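PDB 4K2I: 3-oxo-glucose-6-phosphate:glutamate aminotransferase from Bacillus subtilis subsp. subtilis, which catalyses the reversible pyridoxal phosphate-dependent transamination of 3-dehydro-glucose 6-phosphate with glutamate to kanosamine 6-phosphate, a step of antibiotic biosynthesis. Local coordinates for residues Gly139-Asp144 against Tyr191-Leu196; Met148-Phe153 against Pro167-Ile172; Pro197-Gly202 against Val221-Cys226. One frame throughout, in Å; residues are numbered along the deposited sequence.

In the fold
All three contacts involve strands or end loops of the mixed PLP-binding sheet, in which strands 220-224, 192-195, 145-148 and 166-169 lie next to one another and run parallel. Contact 1 sits at the far side from the cofactor, where strand 192-195 begins; contacts 2 and 3 form where strands give way to loops leading to the active site, and both touch the bound PMP. Contacts 2 and 3 have centres about 11 Å apart, against about 15 Å between contacts 1 and 2 and about 17 Å between contacts 1 and 3. Leu196 leads from contact 1 into Pro197 of contact 3. Pro149 CG packs 3.8 Å from Val198 CG2, joining contact 2 to contact 3.

Contact 1: Gly139-Asp144 against Tyr191-Leu196; sequences GLNPGD and YTKFIL
Gly139 meets Lys193 through its carbonyl oxygen, which takes a 2.8 Å hydrogen bond from Lys193 NZ. The ammonium approaches from above the carbonyl plane, 51° out of it. Gly139 ends helix 127-137 in a Schellman motif, with the positive phi that glycine readily adopts. Next along the chain, Leu140 lays CB and CD1 against the Phe194 ring; CD1 comes within 3.8 Å of CE2, and the two side chains cross obliquely. Leu138 also touches the ring, so the leucines before and after the glycine both pack on it. Asn141 opens a type II beta turn that closes at Asp144, and its backbone N donates to Asp144 OD2 at 2.8 Å, nearly straight at 171°. Gly143, with another positive phi, occupies the third position of that turn; its carbonyl oxygen lies near Tyr191 CB. Asp144 completes the turn and forms a salt bridge with Lys193, OD2 to NZ 2.9 Å. The lysine arrives on the syn side of OD2, while Asn141 N comes from the opposite face of the carboxylate. Lys193 reaches both acceptors because its chain bends at chi3 (47°), which swings CE and NZ toward Asp144 OD2 and Gly139 O, with CD lying against the carboxylate. The same OD2 also borders the edge of the Phe194 ring. The loop between helix 127-137 and strand 145-148 is thus tied to the start of strand 192-195, remote from the cofactor and substrate sites. With two donors on one buried carboxylate oxygen, and a carbonyl sharing the ammonium, the local charges probably stabilise an ionised Asp144 and a protonated Lys193.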
loop_
_atom_site.group_PDB
_atom_site.type_symbol
_atom_site.label_atom_id
_atom_site.label_comp_id
_atom_site.label_asym_id
_atom_site.label_seq_id
_atom_site.Cartn_x
_atom_site.Cartn_y
_atom_site.Cartn_z
ATOM N N GLY B 139 -2.005 0.442 22.249
ATOM C CA GLY B 139 -1.376 1.345 23.200
ATOM C C GLY B 139 0.131 1.204 23.345
ATOM O O GLY B 139 0.696 1.599 24.363
ATOM N N LEU B 140 0.794 0.650 22.336
ATOM C CA LEU B 140 2.240 0.488 22.413
ATOM C C LEU B 140 2.948 1.836 22.481
ATOM O O LEU B 140 2.729 2.702 21.627
ATOM C CB LEU B 140 2.782 -0.308 21.226
ATOM C CG LEU B 140 4.295 -0.522 21.359
ATOM C CD1 LEU B 140 4.679 -1.937 21.004
ATOM C CD2 LEU B 140 5.117 0.496 20.542
ATOM N N ASN B 141 3.804 1.994 23.492
ATOM C CA ASN B 141 4.698 3.148 23.600
ATOM C C ASN B 141 6.135 2.705 23.386
ATOM O O ASN B 141 6.471 1.555 23.666
ATOM C CB ASN B 141 4.559 3.800 24.974
ATOM C CG ASN B 141 3.135 4.204 25.275
ATOM O OD1 ASN B 141 2.578 3.844 26.312
ATOM N ND2 ASN B 141 2.528 4.941 24.355
ATOM N N PRO B 142 6.991 3.614 22.890
ATOM C CA PRO B 142 8.422 3.335 22.715
ATOM C C PRO B 142 9.056 2.713 23.958
ATOM O O PRO B 142 8.874 3.220 25.069
ATOM C CB PRO B 142 9.016 4.724 22.478
ATOM C CG PRO B 142 7.923 5.465 21.802
ATOM C CD PRO B 142 6.640 4.970 22.431
ATOM N N GLY B 143 9.787 1.619 23.759
ATOM C CA GLY B 143 10.406 0.906 24.851
ATOM C C GLY B 143 9.588 -0.268 25.363
ATOM O O GLY B 143 10.137 -1.126 26.057
ATOM N N ASP B 144 8.289 -0.307 25.050
ATOM C CA ASP B 144 7.452 -1.457 25.421
ATOM C C ASP B 144 8.007 -2.743 24.818
ATOM O O ASP B 144 8.368 -2.776 23.638
ATOM C CB ASP B 144 6.019 -1.309 24.908
ATOM C CG ASP B 144 5.208 -0.316 25.696
ATOM O OD1 ASP B 144 5.712 0.215 26.712
ATOM O OD2 ASP B 144 4.052 -0.077 25.290
ATOM N N TYR B 191 8.547 -4.320 31.774
ATOM C CA TYR B 191 8.334 -3.618 30.507
ATOM C C TYR B 191 7.534 -4.418 29.465
ATOM O O TYR B 191 7.213 -3.900 28.401
ATOM C CB TYR B 191 9.669 -3.159 29.911
ATOM C CG TYR B 191 10.314 -2.060 30.714
ATOM C CD1 TYR B 191 10.030 -0.728 30.450
ATOM C CD2 TYR B 191 11.185 -2.353 31.758
ATOM C CE1 TYR B 191 10.607 0.287 31.192
ATOM C CE2 TYR B 191 11.767 -1.341 32.506
ATOM C CZ TYR B 191 11.475 -0.023 32.214
ATOM O OH TYR B 191 12.045 0.993 32.944
ATOM N N THR B 192 7.215 -5.670 29.767
ATOM C CA THR B 192 6.455 -6.498 28.836
ATOM C C THR B 192 5.018 -6.008 28.775
ATOM O O THR B 192 4.380 -5.801 29.804
ATOM C CB THR B 192 6.443 -7.965 29.263
ATOM O OG1 THR B 192 7.772 -8.376 29.591
ATOM C CG2 THR B 192 5.904 -8.851 28.132
ATOM N N LYS B 193 4.516 -5.787 27.570
ATOM C CA LYS B 193 3.120 -5.420 27.414
ATOM C C LYS B 193 2.394 -6.308 26.406
ATOM O O LYS B 193 1.176 -6.350 26.381
ATOM C CB LYS B 193 2.999 -3.935 27.047
ATOM C CG LYS B 193 3.180 -3.009 28.246
ATOM C CD LYS B 193 2.937 -1.550 27.879
ATOM C CE LYS B 193 1.652 -1.357 27.058
ATOM N NZ LYS B 193 1.520 0.064 26.606
ATOM N N PHE B 194 3.147 -7.027 25.579
ATOM C CA PHE B 194 2.538 -7.777 24.481
ATOM C C PHE B 194 3.115 -9.166 24.311
ATOM O O PHE B 194 4.282 -9.423 24.605
ATOM C CB PHE B 194 2.703 -7.026 23.150
ATOM C CG PHE B 194 2.071 -5.668 23.133
ATOM C CD1 PHE B 194 0.789 -5.496 22.644
ATOM C CD2 PHE B 194 2.761 -4.562 23.598
ATOM C CE1 PHE B 194 0.204 -4.242 22.630
ATOM C CE2 PHE B 194 2.183 -3.305 23.580
ATOM C CZ PHE B 194 0.903 -3.144 23.099
ATOM N N ILE B 195 2.283 -10.064 23.816
ATOM C CA ILE B 195 2.774 -11.319 23.281
ATOM C C ILE B 195 2.319 -11.346 21.838
ATOM O O ILE B 195 1.156 -11.065 21.541
ATOM C CB ILE B 195 2.184 -12.528 24.005
ATOM C CG1 ILE B 195 2.454 -12.438 25.513
ATOM C CG2 ILE B 195 2.763 -13.807 23.418
ATOM C CD1 ILE B 195 1.688 -13.481 26.324
ATOM N N LEU B 196 3.236 -11.664 20.939
ATOM C CA LEU B 196 2.923 -11.664 19.518
ATOM C C LEU B 196 3.288 -13.022 18.927
ATOM O O LEU B 196 4.382 -13.212 18.413
ATOM C CB LEU B 196 3.653 -10.506 18.834
ATOM C CG LEU B 196 3.850 -10.396 17.319
ATOM C CD1 LEU B 196 2.603 -10.774 16.576
ATOM C CD2 LEU B 196 4.304 -8.989 16.932
#

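Contact 2: Met148-Phe153 against Pro167-Ile172; sequences MPANSF and PIYVDI. With PMP (4'-deoxy-4'-aminopyridoxal-5'-phosphate), chain M; EDO (1,2-ethanediol), chain P.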
loop_
_atom_site.group_PDB
_atom_site.type_symbol
_atom_site.label_atom_id
_atom_site.label_comp_id
_atom_site.label_asym_id
_atom_site.label_seq_id
_atom_site.Cartn_x
_atom_site.Cartn_y
_atom_site.Cartn_z
ATOM N N MET B 148 8.015 -12.565 21.299
ATOM C CA MET B 148 7.742 -13.128 19.974
ATOM C C MET B 148 8.799 -14.184 19.612
ATOM O O MET B 148 9.832 -14.267 20.272
ATOM C CB MET B 148 7.710 -11.999 18.925
ATOM C CG MET B 148 8.997 -11.182 18.827
ATOM S SD MET B 148 8.918 -9.843 17.617
ATOM C CE MET B 148 8.828 -10.755 16.082
ATOM N N PRO B 149 8.540 -15.008 18.576
ATOM C CA PRO B 149 9.582 -15.943 18.155
ATOM C C PRO B 149 10.593 -15.262 17.211
ATOM O O PRO B 149 10.330 -14.165 16.694
ATOM C CB PRO B 149 8.794 -17.012 17.403
ATOM C CG PRO B 149 7.686 -16.238 16.760
ATOM C CD PRO B 149 7.321 -15.144 17.754
ATOM N N ALA B 150 11.738 -15.900 16.988
ATOM C CA ALA B 150 12.770 -15.309 16.137
ATOM C C ALA B 150 12.825 -15.930 14.738
ATOM O O ALA B 150 13.664 -15.547 13.912
ATOM C CB ALA B 150 14.159 -15.384 16.828
ATOM N N ASN B 151 11.926 -16.872 14.462
ATOM C CA ASN B 151 11.944 -17.581 13.177
ATOM C C ASN B 151 10.903 -17.133 12.152
ATOM O O ASN B 151 10.705 -17.810 11.148
ATOM C CB ASN B 151 11.800 -19.091 13.391
ATOM C CG ASN B 151 10.495 -19.462 14.081
ATOM O OD1 ASN B 151 9.816 -18.607 14.652
ATOM N ND2 ASN B 151 10.142 -20.741 14.035
ATOM N N SER B 152 10.229 -16.014 12.399
ATOM C CA SER B 152 9.204 -15.543 11.470
ATOM C C SER B 152 9.822 -14.780 10.298
ATOM O O SER B 152 11.012 -14.473 10.310
ATOM C CB SER B 152 8.218 -14.616 12.185
ATOM O OG SER B 152 7.217 -14.175 11.287
ATOM N N PHE B 153 9.009 -14.457 9.297
ATOM C CA PHE B 153 9.443 -13.533 8.257
ATOM C C PHE B 153 9.754 -12.184 8.914
ATOM O O PHE B 153 9.156 -11.837 9.942
ATOM C CB PHE B 153 8.366 -13.395 7.181
ATOM C CG PHE B 153 8.723 -12.439 6.073
ATOM C CD1 PHE B 153 9.818 -12.675 5.257
ATOM C CD2 PHE B 153 7.937 -11.327 5.827
ATOM C CE1 PHE B 153 10.143 -11.796 4.224
ATOM C CE2 PHE B 153 8.247 -10.454 4.800
ATOM C CZ PHE B 153 9.357 -10.689 3.994
ATOM N N PRO B 167 11.429 -5.988 20.528
ATOM C CA PRO B 167 11.282 -7.444 20.421
ATOM C C PRO B 167 12.047 -8.168 21.519
ATOM O O PRO B 167 13.206 -7.865 21.784
ATOM C CB PRO B 167 11.921 -7.763 19.059
ATOM C CG PRO B 167 11.820 -6.477 18.287
ATOM C CD PRO B 167 12.050 -5.404 19.328
ATOM N N ILE B 168 11.390 -9.122 22.157
ATOM C CA ILE B 168 12.040 -9.977 23.133
ATOM C C ILE B 168 11.837 -11.396 22.618
ATOM O O ILE B 168 10.725 -11.898 22.625
ATOM C CB ILE B 168 11.421 -9.781 24.538
ATOM C CG1 ILE B 168 11.722 -8.365 25.055
ATOM C CG2 ILE B 168 11.927 -10.833 25.524
ATOM C CD1 ILE B 168 13.199 -8.093 25.329
ATOM N N TYR B 169 12.906 -12.018 22.124
ATOM C CA TYR B 169 12.794 -13.322 21.481
ATOM C C TYR B 169 12.777 -14.470 22.481
ATOM O O TYR B 169 13.493 -14.454 23.487
ATOM C CB TYR B 169 13.896 -13.516 20.421
ATOM C CG TYR B 169 13.831 -12.442 19.363
ATOM C CD1 TYR B 169 12.807 -12.435 18.409
ATOM C CD2 TYR B 169 14.746 -11.404 19.349
ATOM C CE1 TYR B 169 12.716 -11.427 17.463
ATOM C CE2 TYR B 169 14.669 -10.398 18.399
ATOM C CZ TYR B 169 13.653 -10.419 17.461
ATOM O OH TYR B 169 13.585 -9.420 16.524
ATOM N N VAL B 170 11.952 -15.465 22.169
ATOM C CA VAL B 170 11.736 -16.627 23.012
ATOM C C VAL B 170 11.696 -17.874 22.113
ATOM O O VAL B 170 11.253 -17.797 20.971
ATOM C CB VAL B 170 10.436 -16.423 23.834
ATOM C CG1 VAL B 170 9.640 -17.703 24.009
ATOM C CG2 VAL B 170 10.762 -15.782 25.160
ATOM N N ASP B 171 12.191 -19.002 22.623
ATOM C CA ASP B 171 12.320 -20.245 21.858
ATOM C C ASP B 171 10.981 -20.816 21.374
ATOM O O ASP B 171 9.922 -20.587 21.980
ATOM C CB ASP B 171 13.011 -21.312 22.711
ATOM C CG ASP B 171 14.165 -21.992 21.992
ATOM O OD1 ASP B 171 14.334 -21.796 20.762
ATOM O OD2 ASP B 171 14.907 -22.737 22.668
ATOM N N ILE B 172 11.052 -21.585 20.293
ATOM C CA ILE B 172 9.882 -22.245 19.739
ATOM C C ILE B 172 9.783 -23.688 20.203
ATOM O O ILE B 172 10.742 -24.263 20.718
ATOM C CB ILE B 172 9.953 -22.304 18.209
ATOM C CG1 ILE B 172 11.219 -23.055 17.765
ATOM C CG2 ILE B 172 9.896 -20.924 17.619
ATOM C CD1 ILE B 172 11.237 -23.445 16.308
HETATM N N1 PMP M . 3.939 -12.110 8.835
HETATM C C2 PMP M . 4.221 -13.276 8.160
HETATM C C2A PMP M . 4.403 -14.542 8.965
HETATM C C3 PMP M . 4.328 -13.231 6.753
HETATM O O3 PMP M . 4.607 -14.341 6.006
HETATM C C4 PMP M . 4.157 -12.037 6.069
HETATM C C4A PMP M . 4.289 -12.028 4.533
HETATM N N4A PMP M . 5.202 -13.055 4.005
HETATM C C5 PMP M . 3.874 -10.871 6.800
HETATM C C6 PMP M . 3.770 -10.927 8.174
HETATM C C5A PMP M . 3.675 -9.536 6.136
HETATM O O4P PMP M . 2.540 -9.550 5.317
HETATM P P PMP M . 2.426 -8.524 4.086
HETATM O O1P PMP M . 2.945 -7.179 4.534
HETATM O O2P PMP M . 0.977 -8.469 3.595
HETATM O O3P PMP M . 3.390 -9.014 2.985
HETATM C C1 EDO P . 13.356 -22.129 10.260
HETATM O O1 EDO P . 13.695 -20.881 10.866
HETATM C C2 EDO P . 12.431 -22.912 11.186
HETATM O O2 EDO P . 11.287 -22.094 11.468
HETATM O O HOH W 1 12.287 -18.239 18.462
#
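A chi1 of 59° sets Met148 CG between its backbone N and carbonyl carbon, and with Tyr169 CG anti to its own carbonyl carbon (chi1 -59°) the two side chains run side by side on one face of the sheet. They are the bridged pair of a parallel beta bridge between strands 145-148 and 166-169, which helix 154-162 connects in a beta-alpha-beta crossover. Met148 is gripped through both backbone polar atoms: its N donates to Ile168 O at 3.1 Å, and its O accepts from Val170 N. Met148 SD makes an oblique Met-aromatic contact, 5.1 Å from the Tyr169 ring centroid, and also packs on Pro167 CB. Beyond the bridge, Pro149 O lies in the plane of the Tyr169 ring at its edge, while Ala150 CB comes within 3.6 Å of Tyr169 CD1. A water continues the pairing, accepting from Ala150 N and donating to Val170 O. The loop then reaches substrate-binding Phe153, whose CD2 lies 3.7 Å from PMP N4A. The ring of Phe153 also meets His277 of the second subunit edge-to-face. Asn151 ND2, hydrogen-bonded to Phe177 O, lies 3.6 Å from Ile172 CG2.

Contact 3: Pro197-Gly202 against Val221-Cys226; sequences PVHLYG and VIEDAC. With PMP (4'-deoxy-4'-aminopyridoxal-5'-phosphate), chain M; EDO (1,2-ethanediol), chain P.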
loop_
_atom_site.group_PDB
_atom_site.type_symbol
_atom_site.label_atom_id
_atom_site.label_comp_id
_atom_site.label_asym_id
_atom_site.label_seq_id
_atom_site.Cartn_x
_atom_site.Cartn_y
_atom_site.Cartn_z
ATOM N N PRO B 197 2.376 -13.991 19.041
ATOM C CA PRO B 197 2.616 -15.318 18.471
ATOM C C PRO B 197 2.407 -15.314 16.964
ATOM O O PRO B 197 1.600 -14.548 16.448
ATOM C CB PRO B 197 1.538 -16.188 19.140
ATOM C CG PRO B 197 0.437 -15.247 19.409
ATOM C CD PRO B 197 1.090 -13.922 19.755
ATOM N N VAL B 198 3.113 -16.200 16.276
ATOM C CA VAL B 198 3.014 -16.306 14.830
ATOM C C VAL B 198 2.550 -17.702 14.472
ATOM O O VAL B 198 3.128 -18.679 14.933
ATOM C CB VAL B 198 4.389 -16.098 14.171
ATOM C CG1 VAL B 198 4.272 -16.260 12.649
ATOM C CG2 VAL B 198 4.949 -14.737 14.557
ATOM N N HIS B 199 1.520 -17.800 13.637
ATOM C CA HIS B 199 1.065 -19.105 13.180
ATOM C C HIS B 199 1.852 -19.465 11.934
ATOM O O HIS B 199 1.375 -19.320 10.807
ATOM C CB HIS B 199 -0.447 -19.105 12.949
ATOM C CG HIS B 199 -1.215 -18.582 14.123
ATOM N ND1 HIS B 199 -0.884 -18.902 15.423
ATOM C CD2 HIS B 199 -2.264 -17.730 14.197
ATOM C CE1 HIS B 199 -1.704 -18.280 16.251
ATOM N NE2 HIS B 199 -2.554 -17.567 15.533
ATOM N N LEU B 200 3.078 -19.922 12.169
ATOM C CA LEU B 200 4.079 -20.085 11.132
ATOM C C LEU B 200 3.747 -21.251 10.224
ATOM O O LEU B 200 3.384 -22.328 10.697
ATOM C CB LEU B 200 5.459 -20.276 11.760
ATOM C CG LEU B 200 6.655 -20.033 10.829
ATOM C CD1 LEU B 200 6.543 -18.637 10.223
ATOM C CD2 LEU B 200 7.975 -20.186 11.589
ATOM N N TYR B 201 3.853 -21.003 8.919
ATOM C CA TYR B 201 3.596 -22.003 7.872
ATOM C C TYR B 201 2.115 -22.426 7.794
ATOM O O TYR B 201 1.766 -23.356 7.062
ATOM C CB TYR B 201 4.496 -23.237 8.046
ATOM C CG TYR B 201 5.973 -22.945 8.331
ATOM C CD1 TYR B 201 6.649 -21.907 7.687
ATOM C CD2 TYR B 201 6.687 -23.721 9.242
ATOM C CE1 TYR B 201 8.006 -21.644 7.952
ATOM C CE2 TYR B 201 8.039 -23.470 9.504
ATOM C CZ TYR B 201 8.683 -22.435 8.850
ATOM O OH TYR B 201 10.000 -22.194 9.123
ATOM N N GLY B 202 1.253 -21.744 8.547
ATOM C CA GLY B 202 -0.158 -22.100 8.591
ATOM C C GLY B 202 -0.551 -22.904 9.822
ATOM O O GLY B 202 -1.721 -23.241 10.004
ATOM N N VAL B 221 -2.643 -9.534 23.652
ATOM C CA VAL B 221 -2.257 -10.525 22.655
ATOM C C VAL B 221 -2.643 -10.098 21.230
ATOM O O VAL B 221 -3.819 -9.908 20.907
ATOM C CB VAL B 221 -2.841 -11.917 22.981
ATOM C CG1 VAL B 221 -2.423 -12.921 21.944
ATOM C CG2 VAL B 221 -2.390 -12.377 24.368
ATOM N N ILE B 222 -1.639 -9.927 20.381
ATOM C CA ILE B 222 -1.889 -9.660 18.971
ATOM C C ILE B 222 -1.223 -10.772 18.184
ATOM O O ILE B 222 -0.033 -11.027 18.346
ATOM C CB ILE B 222 -1.357 -8.276 18.559
ATOM C CG1 ILE B 222 -1.411 -8.106 17.043
ATOM C CG2 ILE B 222 0.073 -8.059 19.101
ATOM C CD1 ILE B 222 -1.250 -6.654 16.574
ATOM N N GLU B 223 -1.992 -11.478 17.369
ATOM C CA GLU B 223 -1.434 -12.629 16.675
ATOM C C GLU B 223 -1.133 -12.330 15.219
ATOM O O GLU B 223 -1.892 -11.634 14.529
ATOM C CB GLU B 223 -2.345 -13.849 16.793
ATOM C CG GLU B 223 -3.696 -13.646 16.165
ATOM C CD GLU B 223 -4.630 -14.810 16.400
ATOM O OE1 GLU B 223 -5.840 -14.607 16.187
ATOM O OE2 GLU B 223 -4.163 -15.921 16.769
ATOM N N ASP B 224 0.007 -12.836 14.769
ATOM C CA ASP B 224 0.383 -12.735 13.373
ATOM C C ASP B 224 -0.148 -13.984 12.688
ATOM O O ASP B 224 0.497 -15.038 12.706
ATOM C CB ASP B 224 1.909 -12.630 13.230
ATOM C CG ASP B 224 2.364 -12.524 11.780
ATOM O OD1 ASP B 224 1.540 -12.746 10.867
ATOM O OD2 ASP B 224 3.556 -12.229 11.551
ATOM N N ALA B 225 -1.327 -13.860 12.087
ATOM C CA ALA B 225 -1.944 -14.962 11.354
ATOM C C ALA B 225 -1.847 -14.708 9.857
ATOM O O ALA B 225 -2.691 -15.161 9.080
ATOM C CB ALA B 225 -3.403 -15.110 11.763
ATOM N N CYS B 226 -0.816 -13.978 9.444
ATOM C CA CYS B 226 -0.679 -13.640 8.035
ATOM C C CYS B 226 -0.614 -14.861 7.110
ATOM O O CYS B 226 -1.002 -14.770 5.948
ATOM C CB CYS B 226 0.478 -12.668 7.812
ATOM S SG CYS B 226 0.091 -11.041 8.541
HETATM N N1 PMP M . 3.939 -12.110 8.835
HETATM C C2 PMP M . 4.221 -13.276 8.160
HETATM C C2A PMP M . 4.403 -14.542 8.965
HETATM C C3 PMP M . 4.328 -13.231 6.753
HETATM O O3 PMP M . 4.607 -14.341 6.006
HETATM C C4 PMP M . 4.157 -12.037 6.069
HETATM C C4A PMP M . 4.289 -12.028 4.533
HETATM N N4A PMP M . 5.202 -13.055 4.005
HETATM C C5 PMP M . 3.874 -10.871 6.800
HETATM C C6 PMP M . 3.770 -10.927 8.174
HETATM C C5A PMP M . 3.675 -9.536 6.136
HETATM O O4P PMP M . 2.540 -9.550 5.317
HETATM P P PMP M . 2.426 -8.524 4.086
HETATM O O1P PMP M . 2.945 -7.179 4.534
HETATM O O2P PMP M . 0.977 -8.469 3.595
HETATM O O3P PMP M . 3.390 -9.014 2.985
HETATM C C1 EDO P . 13.356 -22.129 10.260
HETATM O O1 EDO P . 13.695 -20.881 10.866
HETATM C C2 EDO P . 12.431 -22.912 11.186
HETATM O O2 EDO P . 11.287 -22.094 11.468
HETATM O O HOH W 2 0.848 -16.800 10.144
#
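Asp224 and Val198 form a single beta bridge where strand 220-224 of the mixed PLP-binding sheet meets the loop following strand 192-195. Two backbone hydrogen bonds hold it: Asp224 N donates to Pro197 O at 2.9 Å, and His199 N to Asp224 O at 3.1 Å, each nearly along the C=O axis. A water donates to both Asp224 O and His199 O, so the carbonyl of Asp224 has two partners. His199 is the centre of an inverse gamma turn, which bends the loop away just after the bridge.

Among side-chain hydrogen bonds, His199 NE2 donates to Glu223 OE2 at 2.6 Å, a His-carboxylate pair. The oxygen sits in the imidazole plane, yet the donor lies 44° out of the carboxylate plane, and the two planes stand 80° apart. Ser205 OG bonds ND1 and Thr241 OG1 bonds Glu223 OE1, so both groups are held at their other ends and their rotation is restricted.

Apolar contacts fill in around these bonds. Pro197 CG rests 4.1 Å from Glu223 CB, and Ala225 CB lies at the edge of the His199 ring. Val198 runs alongside Asp224, with CG2 against the aspartate CB; its CG1 turns to the methyl C2A of PMP.

The cofactor is the last partner. A chi1 of 180° extends the Asp224 carboxylate to the pyridine nitrogen, as the equivalent aspartate does in fold-type I PLP enzymes, where it is thought to stabilise a protonated ring nitrogen. Thr156 OG1 hydrogen-bonds OD2, and in an Asx turn OD1 accepts from Cys226 N. Asp224 OD2 lies 2.7 Å from PMP N1.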